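Local coordinates for nitroreductase family protein (Clostridium novyi, PDB 3G14) that probably works as an FMN-dependent oxidoreductase of the nitroreductase family, though its own substrate and reaction remain undefined, at residues V7-F17 and V112-C123; A136-R144 and L173-S181. One frame throughout, in Å; residues are numbered along the deposited sequence. Where two conformers were deposited one is given.

Contact 1: residues V7-F17 and V112-C123. With SO4 (sulfate ion), chain E.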
loop_
_atom_site.group_PDB
_atom_site.type_symbol
_atom_site.label_atom_id
_atom_site.label_comp_id
_atom_site.label_asym_id
_atom_site.label_seq_id
_atom_site.Cartn_x
_atom_site.Cartn_y
_atom_site.Cartn_z
ATOM N N VAL B 7 2.084 -11.677 10.767
ATOM C CA VAL B 7 0.987 -10.752 10.430
ATOM C C VAL B 7 0.685 -10.832 8.926
ATOM O O VAL B 7 -0.471 -10.911 8.476
ATOM C CB VAL B 7 1.259 -9.300 10.897
ATOM C CG1 VAL B 7 0.174 -8.346 10.388
ATOM C CG2 VAL B 7 1.368 -9.222 12.422
ATOM N N ILE B 8 1.735 -10.862 8.121
ATOM C CA ILE B 8 1.544 -10.905 6.670
ATOM C C ILE B 8 0.799 -12.187 6.275
ATOM O O ILE B 8 -0.071 -12.148 5.417
ATOM C CB ILE B 8 2.922 -10.848 5.925
ATOM C CG1 ILE B 8 3.653 -9.560 6.330
ATOM C CG2 ILE B 8 2.736 -11.024 4.375
ATOM C CD1 ILE B 8 2.977 -8.223 5.899
ATOM N N LYS B 9 1.198 -13.307 6.892
ATOM C CA LYS B 9 0.618 -14.608 6.612
ATOM C C LYS B 9 -0.805 -14.720 7.094
ATOM O O LYS B 9 -1.618 -15.394 6.452
ATOM C CB LYS B 9 1.454 -15.738 7.216
ATOM C CG LYS B 9 2.774 -15.960 6.515
ATOM C CD LYS B 9 3.533 -17.100 7.138
ATOM C CE LYS B 9 4.947 -17.113 6.657
ATOM N NZ LYS B 9 5.705 -18.275 7.224
ATOM N N LYS B 10 -1.126 -14.092 8.219
ATOM C CA LYS B 10 -2.463 -14.249 8.819
ATOM C C LYS B 10 -3.520 -13.387 8.136
ATOM O O LYS B 10 -4.703 -13.704 8.187
ATOM C CB LYS B 10 -2.413 -13.931 10.321
ATOM C CG LYS B 10 -3.779 -14.003 11.039
ATOM C CD LYS B 10 -3.670 -14.309 12.523
ATOM C CE LYS B 10 -4.883 -13.790 13.349
ATOM N NZ LYS B 10 -4.943 -12.258 13.559
ATOM N N ARG B 11 -3.100 -12.287 7.508
ATOM C CA ARG B 11 -4.043 -11.368 6.898
ATOM C C ARG B 11 -4.892 -12.083 5.859
ATOM O O ARG B 11 -4.369 -12.709 4.962
ATOM C CB ARG B 11 -3.339 -10.190 6.220
ATOM C CG ARG B 11 -4.318 -9.139 5.690
ATOM C CD ARG B 11 -3.870 -8.540 4.368
ATOM N NE ARG B 11 -3.542 -9.532 3.360
ATOM C CZ ARG B 11 -4.421 -10.201 2.610
ATOM N NH1 ARG B 11 -5.750 -10.031 2.743
ATOM N NH2 ARG B 11 -3.951 -11.066 1.722
ATOM N N LYS B 12 -6.207 -11.968 5.978
ATOM C CA LYS B 12 -7.113 -12.445 4.931
ATOM C C LYS B 12 -8.338 -11.563 4.829
ATOM O O LYS B 12 -8.636 -10.801 5.748
ATOM C CB LYS B 12 -7.517 -13.892 5.187
ATOM C CG LYS B 12 -8.242 -14.122 6.489
ATOM C CD LYS B 12 -8.127 -15.579 6.982
ATOM C CE LYS B 12 -8.911 -16.561 6.110
ATOM N NZ LYS B 12 -10.266 -16.044 5.676
ATOM N N SER B 13 -9.067 -11.686 3.724
ATOM C CA SER B 13 -10.308 -10.942 3.575
ATOM C C SER B 13 -11.393 -11.608 4.420
ATOM O O SER B 13 -11.684 -12.783 4.255
ATOM C CB SER B 13 -10.742 -10.868 2.111
ATOM O OG SER B 13 -9.748 -10.246 1.378
ATOM N N ILE B 14 -11.955 -10.864 5.353
ATOM C CA ILE B 14 -12.913 -11.401 6.283
ATOM C C ILE B 14 -14.240 -10.730 6.000
ATOM O O ILE B 14 -14.318 -9.514 5.743
ATOM C CB ILE B 14 -12.474 -11.170 7.757
ATOM C CG1 ILE B 14 -11.174 -11.948 8.092
ATOM C CG2 ILE B 14 -13.609 -11.551 8.715
ATOM C CD1 ILE B 14 -11.298 -13.442 7.983
ATOM N N LYS B 15 -15.288 -11.547 5.984
ATOM C CA LYS B 15 -16.631 -11.070 5.653
ATOM C C LYS B 15 -17.606 -11.297 6.778
ATOM O O LYS B 15 -18.724 -10.788 6.707
ATOM C CB LYS B 15 -17.164 -11.752 4.384
ATOM C CG LYS B 15 -16.320 -11.472 3.162
ATOM C CD LYS B 15 -16.560 -10.097 2.627
ATOM C CE LYS B 15 -15.813 -9.924 1.304
ATOM N NZ LYS B 15 -15.773 -8.492 0.901
ATOM N N LYS B 16 -17.176 -12.045 7.805
ATOM C CA LYS B 16 -18.043 -12.435 8.892
ATOM C C LYS B 16 -17.370 -12.084 10.198
ATOM O O LYS B 16 -16.225 -12.473 10.442
ATOM C CB LYS B 16 -18.388 -13.915 8.785
ATOM C CG LYS B 16 -19.368 -14.137 7.629
ATOM C CD LYS B 16 -19.651 -15.580 7.366
ATOM C CE LYS B 16 -20.802 -15.719 6.352
ATOM N NZ LYS B 16 -22.014 -14.864 6.668
ATOM N N PHE B 17 -18.115 -11.338 11.006
ATOM C CA PHE B 17 -17.610 -10.648 12.182
ATOM C C PHE B 17 -18.506 -10.843 13.387
ATOM O O PHE B 17 -19.730 -10.952 13.258
ATOM C CB PHE B 17 -17.533 -9.150 11.910
ATOM C CG PHE B 17 -16.499 -8.784 10.914
ATOM C CD1 PHE B 17 -15.177 -8.671 11.286
ATOM C CD2 PHE B 17 -16.841 -8.551 9.597
ATOM C CE1 PHE B 17 -14.224 -8.342 10.394
ATOM C CE2 PHE B 17 -15.900 -8.227 8.691
ATOM C CZ PHE B 17 -14.597 -8.115 9.045
ATOM N N VAL B 112 -4.926 -2.109 7.339
ATOM C CA VAL B 112 -5.282 -3.525 7.164
ATOM C C VAL B 112 -4.313 -4.450 7.906
ATOM O O VAL B 112 -4.729 -5.322 8.687
ATOM C CB VAL B 112 -5.424 -3.866 5.642
ATOM C CG1 VAL B 112 -5.335 -5.390 5.378
ATOM C CG2 VAL B 112 -6.698 -3.234 5.071
ATOM N N LEU B 113 -3.015 -4.263 7.687
ATOM C CA LEU B 113 -2.057 -5.097 8.399
ATOM C C LEU B 113 -2.049 -4.840 9.911
ATOM O O LEU B 113 -1.910 -5.769 10.736
ATOM C CB LEU B 113 -0.675 -4.914 7.806
ATOM C CG LEU B 113 -0.490 -5.387 6.384
ATOM C CD1 LEU B 113 0.859 -4.890 5.906
ATOM C CD2 LEU B 113 -0.634 -6.962 6.273
ATOM N N GLY B 114 -2.191 -3.583 10.301
ATOM C CA GLY B 114 -2.277 -3.261 11.712
ATOM C C GLY B 114 -3.497 -3.872 12.398
ATOM O O GLY B 114 -3.391 -4.381 13.521
ATOM N N ALA B 115 -4.647 -3.847 11.711
ATOM C CA ALA B 115 -5.860 -4.552 12.206
ATOM C C ALA B 115 -5.575 -6.008 12.481
ATOM O O ALA B 115 -5.952 -6.517 13.526
ATOM C CB ALA B 115 -7.025 -4.454 11.213
ATOM N N THR B 116 -4.955 -6.690 11.515
ATOM C CA THR B 116 -4.578 -8.087 11.666
ATOM C C THR B 116 -3.705 -8.314 12.915
ATOM O O THR B 116 -3.970 -9.212 13.722
ATOM C CB THR B 116 -3.819 -8.591 10.430
ATOM O OG1 THR B 116 -4.585 -8.317 9.242
ATOM C CG2 THR B 116 -3.520 -10.087 10.571
ATOM N N ASP B 117 -2.670 -7.488 13.059
ATOM C CA ASP B 117 -1.804 -7.463 14.254
ATOM C C ASP B 117 -2.565 -7.317 15.573
ATOM O O ASP B 117 -2.143 -7.891 16.584
ATOM C CB ASP B 117 -0.769 -6.325 14.070
ATOM C CG ASP B 117 0.160 -6.161 15.235
ATOM O OD1 ASP B 117 0.925 -7.088 15.518
ATOM O OD2 ASP B 117 0.116 -5.090 15.872
ATOM N N GLU B 118 -3.636 -6.526 15.574
ATOM C CA GLU B 118 -4.449 -6.263 16.779
ATOM C C GLU B 118 -5.602 -7.263 16.955
ATOM O O GLU B 118 -6.381 -7.153 17.901
ATOM C CB GLU B 118 -4.993 -4.820 16.764
ATOM C CG GLU B 118 -3.941 -3.699 16.734
ATOM C CD GLU B 118 -2.968 -3.690 17.892
ATOM O OE1 GLU B 118 -3.305 -4.216 18.959
ATOM O OE2 GLU B 118 -1.866 -3.111 17.718
ATOM N N GLY B 119 -5.690 -8.251 16.065
ATOM C CA GLY B 119 -6.643 -9.341 16.209
ATOM C C GLY B 119 -7.980 -9.056 15.574
ATOM O O GLY B 119 -8.998 -9.673 15.941
ATOM N N TYR B 120 -7.966 -8.125 14.616
ATOM C CA TYR B 120 -9.153 -7.710 13.884
ATOM C C TYR B 120 -9.085 -8.100 12.409
ATOM O O TYR B 120 -8.038 -8.040 11.784
ATOM C CB TYR B 120 -9.368 -6.192 14.020
ATOM C CG TYR B 120 -9.616 -5.714 15.444
ATOM C CD1 TYR B 120 -10.576 -6.318 16.246
ATOM C CD2 TYR B 120 -8.900 -4.637 15.961
ATOM C CE1 TYR B 120 -10.796 -5.876 17.553
ATOM C CE2 TYR B 120 -9.111 -4.177 17.265
ATOM C CZ TYR B 120 -10.057 -4.804 18.059
ATOM O OH TYR B 120 -10.267 -4.348 19.340
ATOM N N GLY B 121 -10.235 -8.481 11.870
ATOM C CA GLY B 121 -10.423 -8.722 10.453
ATOM C C GLY B 121 -10.724 -7.431 9.675
ATOM O O GLY B 121 -11.274 -6.483 10.210
ATOM N N THR B 122 -10.360 -7.449 8.392
ATOM C CA THR B 122 -10.665 -6.376 7.454
ATOM C C THR B 122 -11.004 -6.984 6.093
ATOM O O THR B 122 -10.867 -8.196 5.866
ATOM C CB THR B 122 -9.450 -5.437 7.251
ATOM O OG1 THR B 122 -8.300 -6.243 7.013
ATOM C CG2 THR B 122 -9.225 -4.544 8.459
ATOM N N CYS B 123 -11.470 -6.139 5.189
ATOM C CA CYS B 123 -11.718 -6.576 3.829
ATOM C C CYS B 123 -11.643 -5.370 2.929
ATOM O O CYS B 123 -12.416 -4.443 3.087
ATOM C CB CYS B 123 -13.094 -7.242 3.721
ATOM S SG CYS B 123 -13.405 -7.966 2.100
HETATM S S SO4 E . -7.292 -12.835 0.599
HETATM O O1 SO4 E . -7.920 -13.277 -0.637
HETATM O O2 SO4 E . -5.901 -13.281 0.681
HETATM O O3 SO4 E . -7.989 -13.421 1.746
HETATM O O4 SO4 E . -7.312 -11.372 0.629
HETATM O O HOH W 1 -7.698 -8.014 4.958
#

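Contact 2: residues A136-R144 and L173-S181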
loop_
_atom_site.group_PDB
_atom_site.type_symbol
_atom_site.label_atom_id
_atom_site.label_comp_id
_atom_site.label_asym_id
_atom_site.label_seq_id
_atom_site.Cartn_x
_atom_site.Cartn_y
_atom_site.Cartn_z
ATOM N N ALA B 136 -23.491 10.389 2.223
ATOM C CA ALA B 136 -23.676 9.809 3.549
ATOM C C ALA B 136 -22.757 10.422 4.601
ATOM O O ALA B 136 -23.216 10.731 5.715
ATOM C CB ALA B 136 -23.474 8.334 3.520
ATOM N N LEU B 137 -21.474 10.573 4.235
ATOM C CA LEU B 137 -20.417 10.976 5.170
ATOM C C LEU B 137 -20.079 12.477 5.111
ATOM O O LEU B 137 -19.179 12.939 5.806
ATOM C CB LEU B 137 -19.183 10.114 4.949
ATOM C CG LEU B 137 -19.424 8.582 4.940
ATOM C CD1 LEU B 137 -18.128 7.746 4.878
ATOM C CD2 LEU B 137 -20.250 8.178 6.144
ATOM N N LYS B 138 -20.804 13.209 4.264
ATOM C CA LYS B 138 -20.696 14.663 4.147
ATOM C C LYS B 138 -19.295 15.077 3.672
ATOM O O LYS B 138 -18.685 16.015 4.189
ATOM C CB LYS B 138 -21.178 15.332 5.454
ATOM C CG LYS B 138 -22.695 15.137 5.655
ATOM C CD LYS B 138 -23.173 15.258 7.101
ATOM C CE LYS B 138 -24.632 14.797 7.230
ATOM N NZ LYS B 138 -25.252 15.267 8.501
ATOM N N ILE B 139 -18.812 14.366 2.647
ATOM C CA ILE B 139 -17.457 14.562 2.114
ATOM C C ILE B 139 -17.559 15.554 0.964
ATOM O O ILE B 139 -18.337 15.332 0.046
ATOM C CB ILE B 139 -16.865 13.226 1.587
ATOM C CG1 ILE B 139 -16.748 12.186 2.728
ATOM C CG2 ILE B 139 -15.508 13.485 0.850
ATOM C CD1 ILE B 139 -16.365 10.797 2.287
ATOM N N PRO B 140 -16.782 16.665 1.002
ATOM C CA PRO B 140 -16.738 17.567 -0.178
ATOM C C PRO B 140 -16.506 16.825 -1.511
ATOM O O PRO B 140 -15.691 15.899 -1.593
ATOM C CB PRO B 140 -15.562 18.511 0.135
ATOM C CG PRO B 140 -15.514 18.539 1.647
ATOM C CD PRO B 140 -15.926 17.139 2.102
ATOM N N ASP B 141 -17.222 17.258 -2.543
ATOM C CA ASP B 141 -17.232 16.555 -3.824
ATOM C C ASP B 141 -15.923 16.669 -4.610
ATOM O O ASP B 141 -15.732 15.928 -5.564
ATOM C CB ASP B 141 -18.399 17.038 -4.694
ATOM C CG ASP B 141 -18.979 15.941 -5.593
ATOM O OD1 ASP B 141 -18.633 14.718 -5.473
ATOM O OD2 ASP B 141 -19.824 16.319 -6.429
ATOM N N ASN B 142 -15.024 17.560 -4.206
ATOM C CA ASN B 142 -13.677 17.634 -4.817
ATOM C C ASN B 142 -12.691 16.577 -4.264
ATOM O O ASN B 142 -11.580 16.483 -4.730
ATOM C CB ASN B 142 -13.078 19.049 -4.684
ATOM C CG ASN B 142 -12.878 19.469 -3.216
ATOM O OD1 ASN B 142 -13.760 19.312 -2.400
ATOM N ND2 ASN B 142 -11.686 19.912 -2.882
ATOM N N LEU B 143 -13.087 15.811 -3.263
ATOM C CA LEU B 143 -12.248 14.748 -2.743
ATOM C C LEU B 143 -12.662 13.405 -3.333
ATOM O O LEU B 143 -13.701 13.312 -3.976
ATOM C CB LEU B 143 -12.350 14.725 -1.226
ATOM C CG LEU B 143 -11.950 16.057 -0.565
ATOM C CD1 LEU B 143 -12.235 16.024 0.939
ATOM C CD2 LEU B 143 -10.492 16.386 -0.807
ATOM N N ARG B 144 -11.851 12.367 -3.096
ATOM C CA ARG B 144 -12.081 11.033 -3.652
ATOM C C ARG B 144 -12.161 10.030 -2.517
ATOM O O ARG B 144 -11.351 10.088 -1.596
ATOM C CB ARG B 144 -10.979 10.633 -4.648
ATOM C CG ARG B 144 -10.844 11.591 -5.851
ATOM C CD ARG B 144 -12.109 11.690 -6.706
ATOM N NE ARG B 144 -12.632 10.373 -7.097
ATOM C CZ ARG B 144 -12.168 9.615 -8.092
ATOM N NH1 ARG B 144 -11.164 10.013 -8.852
ATOM N NH2 ARG B 144 -12.734 8.441 -8.336
ATOM N N LEU B 173 -8.262 12.001 11.439
ATOM C CA LEU B 173 -9.208 10.979 11.887
ATOM C C LEU B 173 -10.528 11.604 12.342
ATOM O O LEU B 173 -10.583 12.397 13.302
ATOM C CB LEU B 173 -8.617 10.198 13.028
ATOM C CG LEU B 173 -9.359 8.943 13.487
ATOM C CD1 LEU B 173 -9.290 7.866 12.445
ATOM C CD2 LEU B 173 -8.643 8.547 14.803
ATOM N N TYR B 174 -11.584 11.221 11.648
ATOM C CA TYR B 174 -12.918 11.709 11.861
ATOM C C TYR B 174 -13.832 10.591 12.341
ATOM O O TYR B 174 -13.527 9.390 12.164
ATOM C CB TYR B 174 -13.456 12.319 10.563
ATOM C CG TYR B 174 -12.674 13.505 10.028
ATOM C CD1 TYR B 174 -12.230 14.530 10.884
ATOM C CD2 TYR B 174 -12.387 13.622 8.655
ATOM C CE1 TYR B 174 -11.535 15.649 10.382
ATOM C CE2 TYR B 174 -11.696 14.732 8.149
ATOM C CZ TYR B 174 -11.288 15.742 9.006
ATOM O OH TYR B 174 -10.590 16.817 8.492
ATOM N N ILE B 175 -14.964 10.978 12.925
ATOM C CA ILE B 175 -16.008 10.022 13.352
ATOM C C ILE B 175 -17.310 10.387 12.656
ATOM O O ILE B 175 -17.816 11.510 12.833
ATOM C CB ILE B 175 -16.189 9.971 14.912
ATOM C CG1 ILE B 175 -17.287 8.996 15.344
ATOM C CG2 ILE B 175 -16.460 11.381 15.508
ATOM C CD1 ILE B 175 -17.083 7.549 15.005
ATOM N N ASP B 176 -17.794 9.441 11.849
ATOM C CA ASP B 176 -19.105 9.439 11.156
ATOM C C ASP B 176 -19.257 10.472 10.027
ATOM O O ASP B 176 -19.992 10.234 9.055
ATOM C CB ASP B 176 -20.282 9.566 12.147
ATOM C CG ASP B 176 -20.512 8.301 12.976
ATOM O OD1 ASP B 176 -20.121 7.197 12.533
ATOM O OD2 ASP B 176 -21.094 8.423 14.065
ATOM N N LYS B 177 -18.625 11.633 10.194
ATOM C CA LYS B 177 -18.803 12.769 9.339
ATOM C C LYS B 177 -17.456 13.447 9.074
ATOM O O LYS B 177 -16.631 13.616 9.963
ATOM C CB LYS B 177 -19.763 13.777 9.995
ATOM C CG LYS B 177 -19.955 15.021 9.210
ATOM C CD LYS B 177 -20.911 15.961 9.936
ATOM C CE LYS B 177 -21.001 17.318 9.249
ATOM N NZ LYS B 177 -21.935 18.218 9.964
ATOM N N TRP B 178 -17.237 13.820 7.828
ATOM C CA TRP B 178 -16.026 14.535 7.443
ATOM C C TRP B 178 -15.903 15.838 8.244
ATOM O O TRP B 178 -16.844 16.639 8.302
ATOM C CB TRP B 178 -16.068 14.832 5.935
ATOM C CG TRP B 178 -14.889 15.580 5.435
ATOM C CD1 TRP B 178 -14.792 16.922 5.194
ATOM C CD2 TRP B 178 -13.633 15.012 5.079
ATOM N NE1 TRP B 178 -13.524 17.223 4.742
ATOM C CE2 TRP B 178 -12.796 16.068 4.660
ATOM C CE3 TRP B 178 -13.118 13.717 5.114
ATOM C CZ2 TRP B 178 -11.482 15.859 4.230
ATOM C CZ3 TRP B 178 -11.795 13.514 4.722
ATOM C CH2 TRP B 178 -11.001 14.583 4.267
ATOM N N GLY B 179 -14.745 16.039 8.879
ATOM C CA GLY B 179 -14.494 17.259 9.670
ATOM C C GLY B 179 -14.775 17.152 11.162
ATOM O O GLY B 179 -14.364 18.026 11.925
ATOM N N THR B 180 -15.504 16.120 11.584
ATOM C CA THR B 180 -15.777 15.896 13.005
ATOM C C THR B 180 -14.682 14.991 13.618
ATOM O O THR B 180 -14.578 13.806 13.306
ATOM C CB THR B 180 -17.168 15.262 13.223
ATOM O OG1 THR B 180 -18.177 16.139 12.692
ATOM C CG2 THR B 180 -17.443 15.005 14.715
ATOM N N SER B 181 -13.876 15.592 14.479
ATOM C CA SER B 181 -12.772 14.929 15.160
ATOM C C SER B 181 -13.166 13.667 15.933
ATOM O O SER B 181 -14.044 13.700 16.806
ATOM C CB SER B 181 -12.146 15.921 16.138
ATOM O OG SER B 181 -11.141 15.298 16.913
HETATM O O HOH W 2 -22.130 11.711 8.267
HETATM O O HOH W 3 -18.735 17.502 6.441
#

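Contact 1: residues V7-F17 and V112-C123
R11 leaves helix 4-10 and lays its aliphatic part over helix 99-117: CD meets V112 CG1 at 3.6 Å, and CG rests beside OG1 of T116. A chain bent at chi2 (-143°) and chi3 (52°) then carries the guanidinium to a sulfate, which it meets edge-on. NH1 bonds to O4 of the sulfate at 3.0 Å and NH2 to its O2; NH2 also bonds to the carbonyl of R36 of the second subunit. S13 supplies its amide, 2.8 Å from sulfate O3, and its hydroxyl, bonded to O4. Small, polar S13 and long R11 thus line an anion site, consistent with the FMN phosphate site of the family.

Behind this shell, I14 N donates to T122 O (2.9 Å), and a water joins K12 O to T122 OG1; together they help hold the loop against 121-123. G121, lacking a side chain, lets the rim of F17 approach, CE1 lying 3.5 Å from G121 O. At the helical end, I8 CD1 packs on L113 CD2, and V7 CG1 reaches L113 O.

F17 continues onto P150 of strand 144-151 and A74 of helix 70-77, while V7 and L113 pack on F4 of the second subunit.

Contact 2: residues A136-R144 and L173-S181
W178 lays its indole against P140 and L143, and its backbone N ties the 176-180 loop to L137 near the end of helix 130-137. With CG anti to the backbone N (chi1 179°) and the ring turned to a chi2 of -99°, the indole is carried over P140 and L143. P140 CD sits over the five-membered ring, 3.7 Å from its centroid, in a CH-pi contact; a CD methylene attached to the proline nitrogen is well suited to this, its hydrogens being slightly positive. L143 crosses the indole at about a right angle, its CD1 coming to 3.4 Å from CZ2 at the benzo end, on the same side as P140. Y174 of its own segment brings CE2 to the opposite face and sandwiches the indole.

I139 CG1 packs on W178 CB, and W178 N gives a nearly straight bond to L137 O (2.9 Å). L137 turns CD2 to within 3.6 Å of D176 O, a carbonyl that a water also links to A136 O; a second water bridges K138 O and W178 O. K138 and K177 both run extended and cross obliquely, K138 CD meeting K177 CE at 3.7 Å. Their alkyl parts touch, and the like charges of K138 NZ and K177 NZ end 4.7 Å apart, though a second conformer of K138 makes this doubtful.

K177 to T180 form a type II turn with G179 at its third position, where a positive phi favours glycine. The turn follows strand 173-175, outermost within this chain's mixed sheet, after D176, whereas K138, also with positive phi, is the first residue after helix 130-137 to leave helical angles. The contact thus joins a helix C-terminus to that turn, W178 packed across the join, in the alpha+beta fold of the FMN-dependent nitroreductase family.

Contact 1 and contact 2 lie on opposite sides of the chain's centre, their own centres 25 Å apart and their nearest atoms about 12 Å apart, so they do not touch. Along the chain they follow in series, helix 99-117 of the first being succeeded by helix 130-137 of the second. Strand 144-151, which begins where 136-144 ends, is a shared element: its P150 lies against F17 of contact 1. Contact 1 holds the sulfate at the subunit interface, probably marking where FMN phosphate would bind. Contact 2 is structural packing at the far side, joining a helix end to the strand 173-175 region.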